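Local structure of poly-beta-hydroxybuterate polymerase (Cupriavidus necator, 5T6O) at residues 118-121 against 122-126; 209-213 against 214-218; 237-241 against 242-246. The protein is the catalytic domain of a class I polyhydroxybutyrate synthase, which probably acts as an acyltransferase that polymerises hydroxybutyryl units from coenzyme A thioesters without a template. The protein carries 1 engineered substitution. All coordinates share one frame; numbering follows the deposited sequence.

How the contacts relate
All three contacts are local, each made along one helix or at one of its ends, but they differ in setting. Contact 1 lies near the centre of the chain, at the start of helix 120-134, and is held mostly by backbone bonds around two glycines. Contact 3, about 14 Å from it between centres, is also buried but aromatic and polar, with a disulfide and a sulfate; the two touch where Val120 CG2 packs 3.6 Å from Tyr240 CZ. Contact 2 is more peripheral and partly exposed, with side chains bonding back onto carbonyls late in helix 202-215. It does not touch the other two, yet contacts 2 and 3 both meet the second subunit.

Contact 1 of 3, residues 118-121 against 122-126; sequences FAVG and GTIVS. Engineered in segment 118-121: Ala119 (natural residue Cys).
Residues 119-122 form a sharp strand-to-helix turn in which Ala119 and Gly122 meet through their backbones, at the junction of strand 113-118 and helix 120-134 of the beta-alpha-beta unit that leads on to strand 140-146. In the alpha/beta hydrolase fold this is the nucleophile elbow. Ala119 is an engineered residue replacing the natural cysteine, and its positive phi of 59° is the strained backbone expected of that position. It is also the N-cap: Gly122 N bonds to Ala119 O at 2.7 Å, arriving from above the carbonyl plane, and Thr123 N adds a weak bond to the same oxygen. Regular helix follows at once, Ile124 N bonding to Val120 O at 2.8 Å and nearly straight (171°). Val120 CG2 lies 4.2 Å from Ile124 CD1, and both side chains also pack on Trp236 of helix 234-246. One turn on, Ser126 N and Ser126 OG grip Gly122 O from opposite faces of its plane, while Thr123 OG1 bonds to Leu149 O, outside this turn. The absence of side chains on Gly121 and Gly122 lets the chain fold tightly here, which implies an elbow shaped by backbone bonding that places residue 119 at the N-terminal end of the helix.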
loop_
_atom_site.group_PDB
_atom_site.type_symbol
_atom_site.label_atom_id
_atom_site.label_comp_id
_atom_site.label_asym_id
_atom_site.label_seq_id
_atom_site.Cartn_x
_atom_site.Cartn_y
_atom_site.Cartn_z
ATOM N N PHE A 118 9.497 -22.614 -13.607
ATOM C CA PHE A 118 9.946 -21.522 -12.743
ATOM C C PHE A 118 9.735 -20.209 -13.480
ATOM O O PHE A 118 10.214 -20.052 -14.606
ATOM C CB PHE A 118 11.422 -21.682 -12.355
ATOM C CG PHE A 118 11.978 -20.496 -11.588
ATOM C CD1 PHE A 118 11.336 -20.030 -10.453
ATOM C CD2 PHE A 118 13.144 -19.867 -11.990
ATOM C CE1 PHE A 118 11.838 -18.961 -9.737
ATOM C CE2 PHE A 118 13.650 -18.786 -11.281
ATOM C CZ PHE A 118 12.998 -18.334 -10.151
ATOM N N ALA A 119 9.006 -19.279 -12.861
ATOM C CA ALA A 119 8.805 -17.926 -13.423
ATOM C C ALA A 119 8.137 -18.081 -14.787
ATOM O O ALA A 119 7.166 -18.845 -14.906
ATOM C CB ALA A 119 10.125 -17.180 -13.431
ATOM N N VAL A 120 8.612 -17.411 -15.841
ATOM C CA VAL A 120 7.915 -17.542 -17.117
ATOM C C VAL A 120 7.958 -18.982 -17.636
ATOM O O VAL A 120 7.078 -19.383 -18.404
ATOM C CB VAL A 120 8.468 -16.549 -18.168
ATOM C CG1 VAL A 120 9.863 -16.949 -18.638
ATOM C CG2 VAL A 120 7.498 -16.468 -19.340
ATOM N N GLY A 121 8.944 -19.786 -17.203
ATOM C CA GLY A 121 8.899 -21.212 -17.505
ATOM C C GLY A 121 7.623 -21.871 -17.011
ATOM O O GLY A 121 7.095 -22.783 -17.657
ATOM N N GLY A 122 7.094 -21.405 -15.879
ATOM C CA GLY A 122 5.852 -21.960 -15.377
ATOM C C GLY A 122 4.664 -21.535 -16.211
ATOM O O GLY A 122 3.730 -22.320 -16.427
ATOM N N THR A 123 4.675 -20.280 -16.675
ATOM C CA THR A 123 3.633 -19.813 -17.581
ATOM C C THR A 123 3.684 -20.592 -18.888
ATOM O O THR A 123 2.654 -21.046 -19.397
ATOM C CB THR A 123 3.800 -18.312 -17.844
ATOM O OG1 THR A 123 4.013 -17.625 -16.601
ATOM C CG2 THR A 123 2.566 -17.742 -18.541
ATOM N N ILE A 124 4.892 -20.756 -19.435
ATOM C CA ILE A 124 5.087 -21.530 -20.658
ATOM C C ILE A 124 4.612 -22.963 -20.469
ATOM O O ILE A 124 3.841 -23.492 -21.279
ATOM C CB ILE A 124 6.567 -21.483 -21.079
ATOM C CG1 ILE A 124 6.927 -20.097 -21.615
ATOM C CG2 ILE A 124 6.873 -22.569 -22.118
ATOM C CD1 ILE A 124 8.455 -19.829 -21.708
ATOM N N VAL A 125 5.073 -23.626 -19.405
ATOM C CA VAL A 125 4.755 -25.044 -19.326
ATOM C C VAL A 125 3.273 -25.250 -19.027
ATOM O O VAL A 125 2.671 -26.221 -19.505
ATOM C CB VAL A 125 5.666 -25.773 -18.323
ATOM C CG1 VAL A 125 5.180 -25.602 -16.883
ATOM C CG2 VAL A 125 5.735 -27.233 -18.726
ATOM N N SER A 126 2.646 -24.329 -18.291
ATOM C CA SER A 126 1.207 -24.444 -18.054
ATOM C C SER A 126 0.426 -24.276 -19.351
ATOM O O SER A 126 -0.549 -25.001 -19.595
ATOM C CB SER A 126 0.755 -23.412 -17.018
ATOM O OG SER A 126 1.407 -23.642 -15.777
#

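Contact 2 of 3, residues 209-213 against 214-218; sequences DNYLK and GNTPV
Asn215 folds back over Tyr211, one helical turn earlier, and can be followed outward atom by atom. Its CB sits over one face of the tyrosine ring, 4.1 Å from the centroid and displaced toward the rim, a CH-pi contact. CG comes next, 3.9 Å from Tyr211 CE1, placed there because it stands anti to its own carbonyl carbon (chi1 -58°). At the tip, ND2 turns inward and donates to Tyr211 O at 3.0 Å, a fairly straight bond (161°) lying in the carbonyl plane on a lone pair. The oxygen also lies close to the plane of the asparagine amide, and that plane is tilted only 16° from the phenol ring. Weak bonds from Gly214 N and Asn215 N reach the same carbonyl, so the amide group supplies a stronger donor where the backbone bonding of helix 202-215 slackens. This helix belongs to the region between strands 140-146 and 272-277, where alpha/beta hydrolases commonly carry a cap.

Thr216 repeats the manoeuvre on the next carbonyl: OG1 donates to Leu212 O at 2.7 Å. Thr216 OG1 in turn accepts from Val218 N at 3.1 Å, closing an ST turn that carries the chain through Pro217. Thr216 CG2 rests 3.8 Å from Leu212 CD2 and also meets Tyr211 CE2, the threonine and tyrosine side chains crossing at about a right angle. Leu212 CD2 also packs against Val218 CG2, and both residues touch Leu223 of helix 220-227. Two neighbouring subunits bound the contact: Leu212 packs on Phe161 of the second subunit, while Thr216 lies against Ala338 of the third.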
loop_
_atom_site.group_PDB
_atom_site.type_symbol
_atom_site.label_atom_id
_atom_site.label_comp_id
_atom_site.label_asym_id
_atom_site.label_seq_id
_atom_site.Cartn_x
_atom_site.Cartn_y
_atom_site.Cartn_z
ATOM N N ASP A 209 24.060 -2.054 -11.327
ATOM C CA ASP A 209 24.994 -3.105 -10.927
ATOM C C ASP A 209 26.028 -2.558 -9.953
ATOM O O ASP A 209 26.261 -3.125 -8.878
ATOM C CB ASP A 209 25.670 -3.696 -12.172
ATOM C CG ASP A 209 26.660 -4.798 -11.833
ATOM O OD1 ASP A 209 26.205 -5.913 -11.490
ATOM O OD2 ASP A 209 27.889 -4.552 -11.913
ATOM N N ASN A 210 26.634 -1.428 -10.303
ATOM C CA ASN A 210 27.647 -0.831 -9.447
ATOM C C ASN A 210 27.066 -0.427 -8.094
ATOM O O ASN A 210 27.728 -0.561 -7.054
ATOM C CB ASN A 210 28.257 0.365 -10.172
ATOM C CG ASN A 210 29.557 0.801 -9.579
ATOM O OD1 ASN A 210 29.605 1.773 -8.836
ATOM N ND2 ASN A 210 30.628 0.086 -9.900
ATOM N N TYR A 211 25.830 0.071 -8.085
ATOM C CA TYR A 211 25.208 0.462 -6.823
ATOM C C TYR A 211 24.967 -0.751 -5.926
ATOM O O TYR A 211 25.279 -0.722 -4.728
ATOM C CB TYR A 211 23.889 1.189 -7.076
ATOM C CG TYR A 211 23.150 1.433 -5.773
ATOM C CD1 TYR A 211 23.511 2.484 -4.941
ATOM C CD2 TYR A 211 22.129 0.585 -5.362
ATOM C CE1 TYR A 211 22.863 2.700 -3.736
ATOM C CE2 TYR A 211 21.472 0.792 -4.143
ATOM C CZ TYR A 211 21.850 1.852 -3.346
ATOM O OH TYR A 211 21.210 2.074 -2.149
ATOM N N LEU A 212 24.390 -1.815 -6.484
ATOM C CA LEU A 212 24.047 -2.979 -5.671
ATOM C C LEU A 212 25.297 -3.626 -5.091
ATOM O O LEU A 212 25.303 -4.055 -3.929
ATOM C CB LEU A 212 23.274 -3.996 -6.509
ATOM C CG LEU A 212 21.902 -3.519 -6.970
ATOM C CD1 LEU A 212 21.272 -4.560 -7.867
ATOM C CD2 LEU A 212 21.030 -3.214 -5.741
ATOM N N LYS A 213 26.363 -3.706 -5.889
ATOM C CA LYS A 213 27.583 -4.368 -5.429
ATOM C C LYS A 213 28.244 -3.611 -4.291
ATOM O O LYS A 213 28.869 -4.229 -3.425
ATOM C CB LYS A 213 28.552 -4.546 -6.592
ATOM C CG LYS A 213 28.034 -5.547 -7.593
ATOM C CD LYS A 213 29.086 -5.974 -8.598
ATOM C CE LYS A 213 28.519 -7.070 -9.487
ATOM N NZ LYS A 213 29.564 -7.771 -10.269
ATOM N N GLY A 214 28.110 -2.291 -4.252
ATOM C CA GLY A 214 28.809 -1.527 -3.239
ATOM C C GLY A 214 27.970 -1.110 -2.044
ATOM O O GLY A 214 28.511 -0.637 -1.040
ATOM N N ASN A 215 26.652 -1.267 -2.123
ATOM C CA ASN A 215 25.798 -0.692 -1.105
ATOM C C ASN A 215 24.710 -1.621 -0.596
ATOM O O ASN A 215 23.892 -1.186 0.222
ATOM C CB ASN A 215 25.167 0.601 -1.638
ATOM C CG ASN A 215 26.211 1.605 -2.059
ATOM O OD1 ASN A 215 26.717 2.371 -1.237
ATOM N ND2 ASN A 215 26.571 1.585 -3.343
ATOM N N THR A 216 24.670 -2.867 -1.051
ATOM C CA THR A 216 23.682 -3.848 -0.637
ATOM C C THR A 216 24.361 -5.202 -0.515
ATOM O O THR A 216 25.442 -5.417 -1.077
ATOM C CB THR A 216 22.529 -3.990 -1.642
ATOM O OG1 THR A 216 22.980 -4.780 -2.752
ATOM C CG2 THR A 216 22.006 -2.620 -2.114
ATOM N N PRO A 217 23.721 -6.157 0.183
ATOM C CA PRO A 217 24.234 -7.534 0.188
ATOM C C PRO A 217 23.672 -8.410 -0.926
ATOM O O PRO A 217 23.688 -9.637 -0.788
ATOM C CB PRO A 217 23.791 -8.056 1.561
ATOM C CG PRO A 217 22.488 -7.349 1.792
ATOM C CD PRO A 217 22.694 -5.949 1.228
ATOM N N VAL A 218 23.161 -7.833 -2.013
ATOM C CA VAL A 218 22.696 -8.704 -3.099
ATOM C C VAL A 218 23.859 -9.592 -3.541
ATOM O O VAL A 218 24.979 -9.088 -3.750
ATOM C CB VAL A 218 22.149 -7.869 -4.271
ATOM C CG1 VAL A 218 21.775 -8.767 -5.446
ATOM C CG2 VAL A 218 20.936 -7.033 -3.809
#

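Contact 3 of 3, residues 237-241 against 242-246; sequences YCWYL and RHTYL. With SO4 (sulfate ion), chain D.
Trp239 receives His243 over one face of its indole. The imidazole CD2 stands 3.2 Å above the indole plane, off centre toward the rim, and His243 CB lies almost exactly on the normal of the six-membered ring, 4.0 Å from its centroid, in a CH-pi contact. The two ring planes are inclined at 49°. Trp239 also stacks on Trp89, and a sulfate oxygen, O4, lies at the indole edge. The imidazole in turn carries Arg242 CG over one face, and the guanidinium of Arg242 has Cys238 SG over the centre of one of its faces.

Both basic groups present an edge to the sulfate: Arg242 NH1 and His243 NE2 each donate to O2, at 2.9 Å in either case. Arg242 NH2 bonds to Ala180 O. Cys182 N is a further donor to this ion, which probably came from the crystallisation liquor. The disulfide to Cys238 is consistent with Cys182 being held beside the same anion site. His243 ND1 bonds to Glu249, so carboxylate and sulfate together would probably favour a protonated imidazole. Helix 234-246 lies between strands 140-146 and 272-277 of the alpha/beta hydrolase fold and packs on helix 120-134 through Tyr240. Leu246 packs on Val207 of the second subunit, and Leu241 on its Trp204.

Farther along, Tyr240 and Tyr245 form an offset edge-to-face pair, the edge of Tyr245 directed at the face of Tyr240, with centroids 5.6 Å apart and planes at 87°. Thr244 OG1 also lies over a face of Tyr240 and donates to Tyr240 O at 2.6 Å; the threonine N reaches that oxygen from the opposite side of its plane. Here the helix widens into a pi-type turn, in which Leu246 N bonds to Leu241 O at 3.1 Å.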
loop_
_atom_site.group_PDB
_atom_site.type_symbol
_atom_site.label_atom_id
_atom_site.label_comp_id
_atom_site.label_asym_id
_atom_site.label_seq_id
_atom_site.Cartn_x
_atom_site.Cartn_y
_atom_site.Cartn_z
ATOM N N TYR A 237 7.969 -11.585 -27.322
ATOM C CA TYR A 237 7.915 -10.557 -26.288
ATOM C C TYR A 237 6.633 -9.736 -26.403
ATOM O O TYR A 237 5.997 -9.410 -25.394
ATOM C CB TYR A 237 9.189 -9.709 -26.432
ATOM C CG TYR A 237 9.411 -8.501 -25.545
ATOM C CD1 TYR A 237 8.748 -8.334 -24.344
ATOM C CD2 TYR A 237 10.325 -7.522 -25.931
ATOM C CE1 TYR A 237 8.975 -7.211 -23.557
ATOM C CE2 TYR A 237 10.560 -6.406 -25.155
ATOM C CZ TYR A 237 9.874 -6.246 -23.974
ATOM O OH TYR A 237 10.109 -5.125 -23.202
ATOM N N CYS A 238 6.223 -9.418 -27.633
ATOM C CA CYS A 238 4.974 -8.693 -27.859
ATOM C C CYS A 238 3.781 -9.465 -27.307
ATOM O O CYS A 238 2.941 -8.913 -26.581
ATOM C CB CYS A 238 4.817 -8.436 -29.362
ATOM S SG CYS A 238 3.244 -7.709 -29.887
ATOM N N TRP A 239 3.691 -10.753 -27.646
ATOM C CA TRP A 239 2.553 -11.568 -27.218
ATOM C C TRP A 239 2.517 -11.693 -25.706
ATOM O O TRP A 239 1.465 -11.528 -25.080
ATOM C CB TRP A 239 2.636 -12.955 -27.867
ATOM C CG TRP A 239 1.422 -13.815 -27.682
ATOM C CD1 TRP A 239 0.441 -14.060 -28.603
ATOM C CD2 TRP A 239 1.055 -14.551 -26.504
ATOM N NE1 TRP A 239 -0.512 -14.900 -28.069
ATOM C CE2 TRP A 239 -0.159 -15.212 -26.784
ATOM C CE3 TRP A 239 1.633 -14.712 -25.241
ATOM C CZ2 TRP A 239 -0.806 -16.019 -25.848
ATOM C CZ3 TRP A 239 0.987 -15.513 -24.314
ATOM C CH2 TRP A 239 -0.221 -16.154 -24.627
ATOM N N TYR A 240 3.667 -11.999 -25.101
ATOM C CA TYR A 240 3.737 -12.138 -23.648
ATOM C C TYR A 240 3.303 -10.856 -22.945
ATOM O O TYR A 240 2.441 -10.881 -22.060
ATOM C CB TYR A 240 5.162 -12.535 -23.268
ATOM C CG TYR A 240 5.373 -12.807 -21.799
ATOM C CD1 TYR A 240 4.555 -13.697 -21.107
ATOM C CD2 TYR A 240 6.411 -12.197 -21.114
ATOM C CE1 TYR A 240 4.760 -13.948 -19.759
ATOM C CE2 TYR A 240 6.619 -12.440 -19.763
ATOM C CZ TYR A 240 5.794 -13.316 -19.096
ATOM O OH TYR A 240 6.009 -13.555 -17.751
ATOM N N LEU A 241 3.862 -9.712 -23.349
ATOM C CA LEU A 241 3.482 -8.442 -22.731
ATOM C C LEU A 241 1.997 -8.153 -22.927
ATOM O O LEU A 241 1.305 -7.746 -21.990
ATOM C CB LEU A 241 4.325 -7.311 -23.325
ATOM C CG LEU A 241 4.779 -6.135 -22.474
ATOM C CD1 LEU A 241 5.503 -6.633 -21.232
ATOM C CD2 LEU A 241 5.693 -5.233 -23.309
ATOM N N ARG A 242 1.491 -8.348 -24.149
ATOM C CA ARG A 242 0.112 -7.971 -24.452
ATOM C C ARG A 242 -0.892 -8.833 -23.695
ATOM O O ARG A 242 -1.824 -8.309 -23.067
ATOM C CB ARG A 242 -0.138 -8.083 -25.959
ATOM C CG ARG A 242 -1.604 -7.916 -26.370
ATOM C CD ARG A 242 -1.694 -7.900 -27.889
ATOM N NE ARG A 242 -1.128 -6.668 -28.430
ATOM C CZ ARG A 242 -0.889 -6.463 -29.719
ATOM N NH1 ARG A 242 -1.130 -7.429 -30.598
ATOM N NH2 ARG A 242 -0.397 -5.300 -30.125
ATOM N N HIS A 243 -0.729 -10.158 -23.745
ATOM C CA HIS A 243 -1.806 -11.057 -23.347
ATOM C C HIS A 243 -1.712 -11.501 -21.893
ATOM O O HIS A 243 -2.647 -12.142 -21.397
ATOM C CB HIS A 243 -1.835 -12.283 -24.269
ATOM C CG HIS A 243 -2.212 -11.951 -25.683
ATOM N ND1 HIS A 243 -3.471 -11.512 -26.030
ATOM C CD2 HIS A 243 -1.490 -11.969 -26.831
ATOM C CE1 HIS A 243 -3.512 -11.286 -27.332
ATOM N NE2 HIS A 243 -2.321 -11.550 -27.841
ATOM N N THR A 244 -0.620 -11.176 -21.201
ATOM C CA THR A 244 -0.542 -11.464 -19.774
ATOM C C THR A 244 -0.519 -10.164 -18.969
ATOM O O THR A 244 -1.557 -9.753 -18.436
ATOM C CB THR A 244 0.666 -12.372 -19.466
ATOM O OG1 THR A 244 1.902 -11.674 -19.669
ATOM C CG2 THR A 244 0.649 -13.597 -20.361
ATOM N N TYR A 245 0.629 -9.482 -18.907
ATOM C CA TYR A 245 0.723 -8.271 -18.095
ATOM C C TYR A 245 -0.348 -7.242 -18.447
ATOM O O TYR A 245 -0.918 -6.606 -17.554
ATOM C CB TYR A 245 2.107 -7.641 -18.238
ATOM C CG TYR A 245 3.175 -8.379 -17.482
ATOM C CD1 TYR A 245 3.419 -8.104 -16.136
ATOM C CD2 TYR A 245 3.943 -9.352 -18.103
ATOM C CE1 TYR A 245 4.402 -8.780 -15.443
ATOM C CE2 TYR A 245 4.919 -10.031 -17.414
ATOM C CZ TYR A 245 5.145 -9.741 -16.087
ATOM O OH TYR A 245 6.128 -10.420 -15.407
ATOM N N LEU A 246 -0.633 -7.051 -19.739
ATOM C CA LEU A 246 -1.525 -5.950 -20.094
ATOM C C LEU A 246 -2.997 -6.343 -20.070
ATOM O O LEU A 246 -3.815 -5.661 -19.445
ATOM C CB LEU A 246 -1.161 -5.395 -21.474
ATOM C CG LEU A 246 -0.079 -4.325 -21.428
ATOM C CD1 LEU A 246 0.221 -3.846 -22.830
ATOM C CD2 LEU A 246 -0.539 -3.161 -20.560
HETATM S S SO4 D . -1.261 -11.234 -31.363
HETATM O O1 SO4 D . -2.335 -12.202 -31.569
HETATM O O2 SO4 D . -1.691 -10.281 -30.334
HETATM O O3 SO4 D . -0.944 -10.527 -32.604
HETATM O O4 SO4 D . -0.039 -11.932 -30.963
#